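Local structure of 2,3-bisphosphoglycerate-independent phosphoglycerate mutase (Pyrococcus horikoshii, 2ZKT) at residues F102-N107 / I219-L224; R79-A84 / G229-I234. The protein probably catalyses the interconversion of 2-phosphoglycerate and 3-phosphoglycerate in glycolysis, as a metal-binding mutase that needs no 2,3-bisphosphoglycerate. One frame throughout, in Å; residues are numbered along the deposited sequence.

Contact 1 (F102-N107 / I219-L224)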
ATOM      1  N   PHE B 102      -8.695  29.969  22.339  1.00 54.77           N
ATOM      2  CA  PHE B 102      -9.049  31.391  22.260  1.00 56.16           C
ATOM      3  C   PHE B 102     -10.373  31.395  21.487  1.00 57.42           C
ATOM      4  O   PHE B 102     -10.498  30.706  20.463  1.00 55.25           O
ATOM      5  CB  PHE B 102      -7.994  32.190  21.479  1.00 55.89           C
ATOM      6  CG  PHE B 102      -6.724  32.423  22.239  1.00 56.25           C
ATOM      7  CD1 PHE B 102      -6.720  33.221  23.384  1.00 55.60           C
ATOM      8  CD2 PHE B 102      -5.534  31.830  21.827  1.00 57.07           C
ATOM      9  CE1 PHE B 102      -5.547  33.428  24.111  1.00 56.71           C
ATOM     10  CE2 PHE B 102      -4.351  32.028  22.550  1.00 57.11           C
ATOM     11  CZ  PHE B 102      -4.361  32.831  23.697  1.00 57.17           C
ATOM     12  N   ALA B 103     -11.359  32.141  21.987  1.00 59.32           N
ATOM     13  CA  ALA B 103     -12.665  32.211  21.324  1.00 61.23           C
ATOM     14  C   ALA B 103     -13.125  33.657  21.122  1.00 62.35           C
ATOM     15  O   ALA B 103     -12.386  34.608  21.407  1.00 63.10           O
ATOM     16  CB  ALA B 103     -13.709  31.440  22.144  1.00 60.69           C
ATOM     17  N   THR B 104     -14.354  33.809  20.627  1.00 64.91           N
ATOM     18  CA  THR B 104     -14.938  35.130  20.389  1.00 67.27           C
ATOM     19  C   THR B 104     -16.260  35.271  21.163  1.00 68.30           C
ATOM     20  O   THR B 104     -17.220  34.534  20.909  1.00 68.19           O
ATOM     21  CB  THR B 104     -15.209  35.359  18.871  1.00 67.50           C
ATOM     22  OG1 THR B 104     -13.995  35.164  18.125  1.00 68.81           O
ATOM     23  CG2 THR B 104     -15.709  36.779  18.626  1.00 68.02           C
ATOM     24  N   LEU B 105     -16.293  36.212  22.114  1.00 69.80           N
ATOM     25  CA  LEU B 105     -17.488  36.476  22.927  1.00 71.13           C
ATOM     26  C   LEU B 105     -18.031  37.889  22.652  1.00 73.34           C
ATOM     27  O   LEU B 105     -17.301  38.882  22.780  1.00 73.11           O
ATOM     28  CB  LEU B 105     -17.161  36.366  24.425  1.00 70.66           C
ATOM     29  CG  LEU B 105     -18.316  36.779  25.360  1.00 69.00           C
ATOM     30  CD1 LEU B 105     -19.385  35.691  25.333  1.00 68.00           C
ATOM     31  CD2 LEU B 105     -17.817  36.993  26.783  1.00 70.28           C
ATOM     32  N   GLU B 106     -19.313  37.981  22.285  1.00 75.81           N
ATOM     33  CA  GLU B 106     -19.927  39.284  22.009  1.00 79.09           C
ATOM     34  C   GLU B 106     -21.421  39.285  22.334  1.00 79.37           C
ATOM     35  O   GLU B 106     -22.137  38.318  22.044  1.00 79.14           O
ATOM     36  CB  GLU B 106     -19.720  39.679  20.536  1.00 78.99           C
ATOM     37  CG  GLU B 106     -20.369  38.735  19.526  1.00 81.22           C
ATOM     38  CD  GLU B 106     -20.176  39.203  18.090  1.00 82.26           C
ATOM     39  OE1 GLU B 106     -19.007  39.313  17.650  1.00 86.10           O
ATOM     40  OE2 GLU B 106     -21.193  39.462  17.403  1.00 87.00           O
ATOM     41  N   ASN B 107     -21.886  40.379  22.935  1.00 80.78           N
ATOM     42  CA  ASN B 107     -23.296  40.500  23.301  1.00 82.19           C
ATOM     43  C   ASN B 107     -23.856  41.867  22.896  1.00 82.39           C
ATOM     44  O   ASN B 107     -23.981  42.170  21.701  1.00 82.71           O
ATOM     45  CB  ASN B 107     -23.460  40.285  24.815  1.00 82.72           C
ATOM     46  CG  ASN B 107     -22.956  38.918  25.272  1.00 84.94           C
ATOM     47  OD1 ASN B 107     -22.036  38.821  26.092  1.00 87.53           O
ATOM     48  ND2 ASN B 107     -23.558  37.854  24.739  1.00 87.45           N
ATOM     49  N   ILE B 219     -12.564  38.632  16.749  1.00 67.34           N
ATOM     50  CA  ILE B 219     -11.513  38.792  17.755  1.00 66.13           C
ATOM     51  C   ILE B 219     -11.383  37.670  18.789  1.00 65.69           C
ATOM     52  O   ILE B 219     -12.382  37.105  19.253  1.00 66.05           O
ATOM     53  CB  ILE B 219     -11.687  40.127  18.529  1.00 66.26           C
ATOM     54  CG1 ILE B 219     -13.036  40.139  19.264  1.00 65.78           C
ATOM     55  CG2 ILE B 219     -11.566  41.310  17.555  1.00 63.64           C
ATOM     56  CD1 ILE B 219     -13.269  41.388  20.116  1.00 66.48           C
ATOM     57  N   ALA B 220     -10.130  37.357  19.140  1.00 63.74           N
ATOM     58  CA  ALA B 220      -9.828  36.337  20.149  1.00 61.39           C
ATOM     59  C   ALA B 220      -9.917  37.052  21.497  1.00 60.14           C
ATOM     60  O   ALA B 220      -8.891  37.416  22.074  1.00 59.97           O
ATOM     61  CB  ALA B 220      -8.411  35.784  19.939  1.00 60.39           C
ATOM     62  N   ASN B 221     -11.138  37.266  21.991  1.00 59.68           N
ATOM     63  CA  ASN B 221     -11.320  37.977  23.258  1.00 59.63           C
ATOM     64  C   ASN B 221     -11.848  37.103  24.394  1.00 59.35           C
ATOM     65  O   ASN B 221     -12.027  37.583  25.523  1.00 60.09           O
ATOM     66  CB  ASN B 221     -12.259  39.182  23.062  1.00 59.81           C
ATOM     67  CG  ASN B 221     -13.716  38.770  22.875  1.00 60.98           C
ATOM     68  OD1 ASN B 221     -14.022  37.829  22.126  1.00 63.23           O
ATOM     69  ND2 ASN B 221     -14.626  39.481  23.548  1.00 60.38           N
ATOM     70  N   TYR B 222     -12.109  35.828  24.109  1.00 58.79           N
ATOM     71  CA  TYR B 222     -12.596  34.949  25.161  1.00 57.77           C
ATOM     72  C   TYR B 222     -11.741  33.694  25.309  1.00 57.44           C
ATOM     73  O   TYR B 222     -11.052  33.265  24.372  1.00 58.04           O
ATOM     74  CB  TYR B 222     -14.059  34.564  24.925  1.00 58.55           C
ATOM     75  CG  TYR B 222     -14.758  34.200  26.222  1.00 58.72           C
ATOM     76  CD1 TYR B 222     -14.875  35.136  27.255  1.00 60.49           C
ATOM     77  CD2 TYR B 222     -15.287  32.924  26.424  1.00 60.04           C
ATOM     78  CE1 TYR B 222     -15.501  34.811  28.458  1.00 62.27           C
ATOM     79  CE2 TYR B 222     -15.916  32.587  27.627  1.00 61.86           C
ATOM     80  CZ  TYR B 222     -16.022  33.534  28.639  1.00 61.64           C
ATOM     81  OH  TYR B 222     -16.651  33.208  29.828  1.00 63.46           O
ATOM     82  N   LEU B 223     -11.799  33.102  26.497  1.00 55.94           N
ATOM     83  CA  LEU B 223     -11.009  31.914  26.798  1.00 54.15           C
ATOM     84  C   LEU B 223     -11.866  30.683  27.118  1.00 53.93           C
ATOM     85  O   LEU B 223     -12.632  30.701  28.085  1.00 52.93           O
ATOM     86  CB  LEU B 223     -10.087  32.229  27.990  1.00 52.53           C
ATOM     87  CG  LEU B 223      -8.774  32.971  27.709  1.00 53.05           C
ATOM     88  CD1 LEU B 223      -7.785  32.779  28.847  1.00 46.67           C
ATOM     89  CD2 LEU B 223      -8.199  32.478  26.382  1.00 47.35           C
ATOM     90  N   LEU B 224     -11.765  29.633  26.295  1.00 52.83           N
ATOM     91  CA  LEU B 224     -12.510  28.398  26.579  1.00 52.80           C
ATOM     92  C   LEU B 224     -11.518  27.444  27.259  1.00 53.03           C
ATOM     93  O   LEU B 224     -10.550  26.996  26.643  1.00 51.14           O
ATOM     94  CB  LEU B 224     -13.081  27.768  25.299  1.00 52.74           C
ATOM     95  CG  LEU B 224     -14.235  28.547  24.641  1.00 53.28           C
ATOM     96  CD1 LEU B 224     -14.842  27.698  23.520  1.00 52.79           C
ATOM     97  CD2 LEU B 224     -15.304  28.898  25.679  1.00 53.47           C
TER

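Contact 2 (R79-A84 / G229-I234)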
ATOM      1  N   ARG B  79      -6.655  15.488  31.187  1.00 52.10           N
ATOM      2  CA  ARG B  79      -5.748  15.788  30.070  1.00 52.46           C
ATOM      3  C   ARG B  79      -4.753  16.942  30.275  1.00 50.55           C
ATOM      4  O   ARG B  79      -3.564  16.821  29.943  1.00 50.43           O
ATOM      5  CB  ARG B  79      -6.578  16.080  28.810  1.00 51.41           C
ATOM      6  CG  ARG B  79      -5.744  16.574  27.634  1.00 54.07           C
ATOM      7  CD  ARG B  79      -6.571  16.722  26.349  1.00 55.69           C
ATOM      8  NE  ARG B  79      -5.724  17.135  25.223  1.00 67.98           N
ATOM      9  CZ  ARG B  79      -6.135  17.228  23.956  1.00 70.79           C
ATOM     10  NH1 ARG B  79      -7.394  16.936  23.636  1.00 71.53           N
ATOM     11  NH2 ARG B  79      -5.283  17.622  23.010  1.00 71.18           N
ATOM     12  N   GLY B  80      -5.259  18.063  30.797  1.00 48.88           N
ATOM     13  CA  GLY B  80      -4.440  19.254  31.013  1.00 46.61           C
ATOM     14  C   GLY B  80      -2.965  19.077  31.361  1.00 44.61           C
ATOM     15  O   GLY B  80      -2.087  19.619  30.670  1.00 42.56           O
ATOM     16  N   PHE B  81      -2.689  18.329  32.431  1.00 42.86           N
ATOM     17  CA  PHE B  81      -1.313  18.109  32.874  1.00 44.58           C
ATOM     18  C   PHE B  81      -0.383  17.572  31.782  1.00 44.60           C
ATOM     19  O   PHE B  81       0.789  17.970  31.702  1.00 44.24           O
ATOM     20  CB  PHE B  81      -1.287  17.149  34.075  1.00 44.58           C
ATOM     21  CG  PHE B  81      -0.021  17.225  34.893  1.00 49.64           C
ATOM     22  CD1 PHE B  81       1.121  16.523  34.502  1.00 49.69           C
ATOM     23  CD2 PHE B  81       0.024  17.991  36.066  1.00 51.70           C
ATOM     24  CE1 PHE B  81       2.294  16.580  35.266  1.00 49.43           C
ATOM     25  CE2 PHE B  81       1.192  18.057  36.844  1.00 49.61           C
ATOM     26  CZ  PHE B  81       2.329  17.350  36.442  1.00 49.15           C
ATOM     27  N   PHE B  82      -0.896  16.655  30.951  1.00 45.59           N
ATOM     28  CA  PHE B  82      -0.096  16.074  29.866  1.00 45.78           C
ATOM     29  C   PHE B  82       0.219  17.154  28.818  1.00 47.47           C
ATOM     30  O   PHE B  82       1.341  17.232  28.301  1.00 46.93           O
ATOM     31  CB  PHE B  82      -0.855  14.917  29.180  1.00 46.65           C
ATOM     32  CG  PHE B  82      -1.162  13.748  30.088  1.00 45.94           C
ATOM     33  CD1 PHE B  82      -0.137  13.062  30.741  1.00 44.94           C
ATOM     34  CD2 PHE B  82      -2.482  13.315  30.264  1.00 47.46           C
ATOM     35  CE1 PHE B  82      -0.415  11.963  31.554  1.00 44.86           C
ATOM     36  CE2 PHE B  82      -2.772  12.216  31.075  1.00 49.50           C
ATOM     37  CZ  PHE B  82      -1.734  11.538  31.722  1.00 49.97           C
ATOM     38  N   GLU B  83      -0.787  17.969  28.498  1.00 47.90           N
ATOM     39  CA  GLU B  83      -0.620  19.048  27.523  1.00 50.06           C
ATOM     40  C   GLU B  83       0.452  20.030  28.042  1.00 49.23           C
ATOM     41  O   GLU B  83       1.324  20.465  27.287  1.00 49.08           O
ATOM     42  CB  GLU B  83      -1.958  19.789  27.327  1.00 51.08           C
ATOM     43  CG  GLU B  83      -2.180  20.380  25.925  1.00 60.13           C
ATOM     44  CD  GLU B  83      -2.565  19.324  24.878  1.00 69.05           C
ATOM     45  OE1 GLU B  83      -3.531  18.560  25.123  1.00 66.43           O
ATOM     46  OE2 GLU B  83      -1.906  19.268  23.809  1.00 72.06           O
ATOM     47  N   ALA B  84       0.390  20.368  29.335  1.00 49.09           N
ATOM     48  CA  ALA B  84       1.365  21.291  29.914  1.00 49.94           C
ATOM     49  C   ALA B  84       2.791  20.727  29.843  1.00 51.41           C
ATOM     50  O   ALA B  84       3.742  21.431  29.504  1.00 50.90           O
ATOM     51  CB  ALA B  84       0.985  21.583  31.373  1.00 49.05           C
ATOM     52  N   GLY B 229      -6.606  18.694  34.441  1.00 57.31           N
ATOM     53  CA  GLY B 229      -5.803  17.510  34.703  1.00 58.54           C
ATOM     54  C   GLY B 229      -4.687  17.681  35.725  1.00 58.98           C
ATOM     55  O   GLY B 229      -4.134  18.774  35.906  1.00 59.93           O
ATOM     56  N   THR B 230      -4.371  16.584  36.409  1.00 58.20           N
ATOM     57  CA  THR B 230      -3.302  16.572  37.406  1.00 57.38           C
ATOM     58  C   THR B 230      -2.338  15.488  36.922  1.00 56.64           C
ATOM     59  O   THR B 230      -2.531  14.907  35.843  1.00 55.82           O
ATOM     60  CB  THR B 230      -3.832  16.173  38.818  1.00 57.25           C
ATOM     61  OG1 THR B 230      -4.136  14.766  38.842  1.00 59.13           O
ATOM     62  CG2 THR B 230      -5.103  16.944  39.158  1.00 55.78           C
ATOM     63  N   TYR B 231      -1.297  15.220  37.707  1.00 55.10           N
ATOM     64  CA  TYR B 231      -0.349  14.170  37.347  1.00 54.41           C
ATOM     65  C   TYR B 231      -1.133  12.842  37.421  1.00 53.76           C
ATOM     66  O   TYR B 231      -1.987  12.666  38.299  1.00 53.47           O
ATOM     67  CB  TYR B 231       0.810  14.148  38.353  1.00 54.20           C
ATOM     68  CG  TYR B 231       1.875  13.122  38.035  1.00 51.53           C
ATOM     69  CD1 TYR B 231       2.839  13.371  37.051  1.00 53.40           C
ATOM     70  CD2 TYR B 231       1.927  11.906  38.722  1.00 53.17           C
ATOM     71  CE1 TYR B 231       3.838  12.434  36.758  1.00 54.44           C
ATOM     72  CE2 TYR B 231       2.918  10.955  38.439  1.00 51.08           C
ATOM     73  CZ  TYR B 231       3.869  11.227  37.456  1.00 55.68           C
ATOM     74  OH  TYR B 231       4.845  10.296  37.165  1.00 53.71           O
ATOM     75  N   PRO B 232      -0.856  11.893  36.506  1.00 52.65           N
ATOM     76  CA  PRO B 232      -1.588  10.614  36.541  1.00 54.24           C
ATOM     77  C   PRO B 232      -1.291   9.744  37.778  1.00 54.72           C
ATOM     78  O   PRO B 232      -0.155   9.697  38.267  1.00 54.13           O
ATOM     79  CB  PRO B 232      -1.165   9.943  35.233  1.00 52.53           C
ATOM     80  CG  PRO B 232       0.249  10.421  35.067  1.00 53.42           C
ATOM     81  CD  PRO B 232       0.150  11.896  35.426  1.00 53.21           C
ATOM     82  N   ASN B 233      -2.326   9.067  38.284  1.00 55.49           N
ATOM     83  CA  ASN B 233      -2.185   8.188  39.451  1.00 56.83           C
ATOM     84  C   ASN B 233      -1.497   6.882  39.046  1.00 57.43           C
ATOM     85  O   ASN B 233      -2.145   5.839  38.904  1.00 57.64           O
ATOM     86  CB  ASN B 233      -3.564   7.862  40.053  1.00 57.46           C
ATOM     87  CG  ASN B 233      -3.469   6.939  41.272  1.00 59.97           C
ATOM     88  OD1 ASN B 233      -4.454   6.304  41.667  1.00 63.87           O
ATOM     89  ND2 ASN B 233      -2.281   6.870  41.874  1.00 60.66           N
ATOM     90  N   ILE B 234      -0.182   6.937  38.846  1.00 58.12           N
ATOM     91  CA  ILE B 234       0.551   5.737  38.474  1.00 58.15           C
ATOM     92  C   ILE B 234       1.438   5.335  39.643  1.00 59.31           C
ATOM     93  O   ILE B 234       2.036   6.196  40.301  1.00 59.25           O
ATOM     94  CB  ILE B 234       1.434   5.960  37.234  1.00 57.72           C
ATOM     95  CG1 ILE B 234       2.461   7.057  37.516  1.00 56.15           C
ATOM     96  CG2 ILE B 234       0.569   6.326  36.035  1.00 57.16           C
ATOM     97  CD1 ILE B 234       3.602   7.064  36.529  1.00 52.03           C
TER

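Contact 1 (F102-N107 / I219-L224)
Asn221 and the backbone of Leu105 grip each other through two opposed hydrogen bonds. Asn221 OD1 accepts from Leu105 N at 2.8 Å, the donor tilted 17° from the plane of the side-chain carbonyl, while ND2 returns a bond to Leu105 O, 2.8 Å long and aimed at a lone pair in the carbonyl plane. Both run nearly straight, so the amide is fixed in its rotation with each polar end engaged. Its CG sits between the backbone N and the carbonyl carbon (chi1 73°), a setting that brings the end of the side chain up to Leu105. Thr104 crosses Asn221 at about a right angle and sends its hydroxyl OG1 to Ile219 O, 2.8 Å away and from above that carbonyl plane. Leu105 lies obliquely against Tyr222, its CB near Tyr222 CB and CG and Leu105 CD2 3.5 Å from Tyr222 CD1; Gln200 of helix 186-203 touches both side chains. On the sheet face of Phe102 and Leu223, these two run side by side in the same direction, the leucine CD2 meeting Phe102 CD1 and CE1 obliquely to the ring, while Ala220 CB lies 3.9 Å from Phe102 CB. Val134 and Val138 of helix 131-142 also pack on this phenylalanine. Ala103 N donates to Tyr222 O at 2.7 Å, and Tyr222 N returns a bond to Ala103 O. Ala103 is faced by both Asn221 and Tyr222, which makes this a classic beta bulge at the end of the antiparallel pairing between strands 96-103 and 222-229.

Contact 2 (R79-A84 / G229-I234)
One face of the Phe81 ring is met by Tyr231 N, 3.5 Å above its plane and offset toward the rim, and by Tyr231 CB in a CH-pi contact 4.2 Å from the ring centroid. Gly229 O lies at the ring's edge. The tyrosine ring turns its own edge toward the Phe81 face in an offset edge-to-face pair, planes at 82°, with Tyr231 CD1 3.7 Å from Phe81 CE1. Pro232 CD sits over one face of the Tyr231 ring, toward its rim, and the tyrosine OH is hydrogen-bonded to Ala261 O. Phe81 has CG opposite its backbone N (chi1 -160°), which lays the ring along the 229-231 backbone. With an alanine in place of Phe81, the Tyr231 edge would probably lose its aromatic face and a gap would open beside Thr230. Phe82 meets Pro232 obliquely, Phe82 CE1 3.9 Å from Pro232 CG, and its side chain also touches Leu254 and Val258 of helix 253-261. Within 79-84, Arg79 NE forms a salt bridge with Glu83 OE1 at 2.6 Å. Gly229 passes close to the backbone of Gly80, with CA atoms 4.3 Å apart. This is aromatic packing of helix 80-86 against the loop that follows strand 222-229.

Contact 1 lies at the surface and contact 2 is buried, their centres 26 Å apart and their nearest atoms about 11 Å apart. Strand 222-229 ties them together: its beginning pairs in contact 1, while its last residue, Gly229, enters contact 2. On the other side, helix 80-86 and strand 96-103 follow each other in the chain, and both segments of contact 1 fall between those of contact 2, which nests it inside the loop that contact 2 closes. Chemistry follows place. At the outer end of the antiparallel sheet, backbone and amide hydrogen bonds carry the contact; nearer the centre of the chain, between helix and loop, aromatic and proline surfaces do.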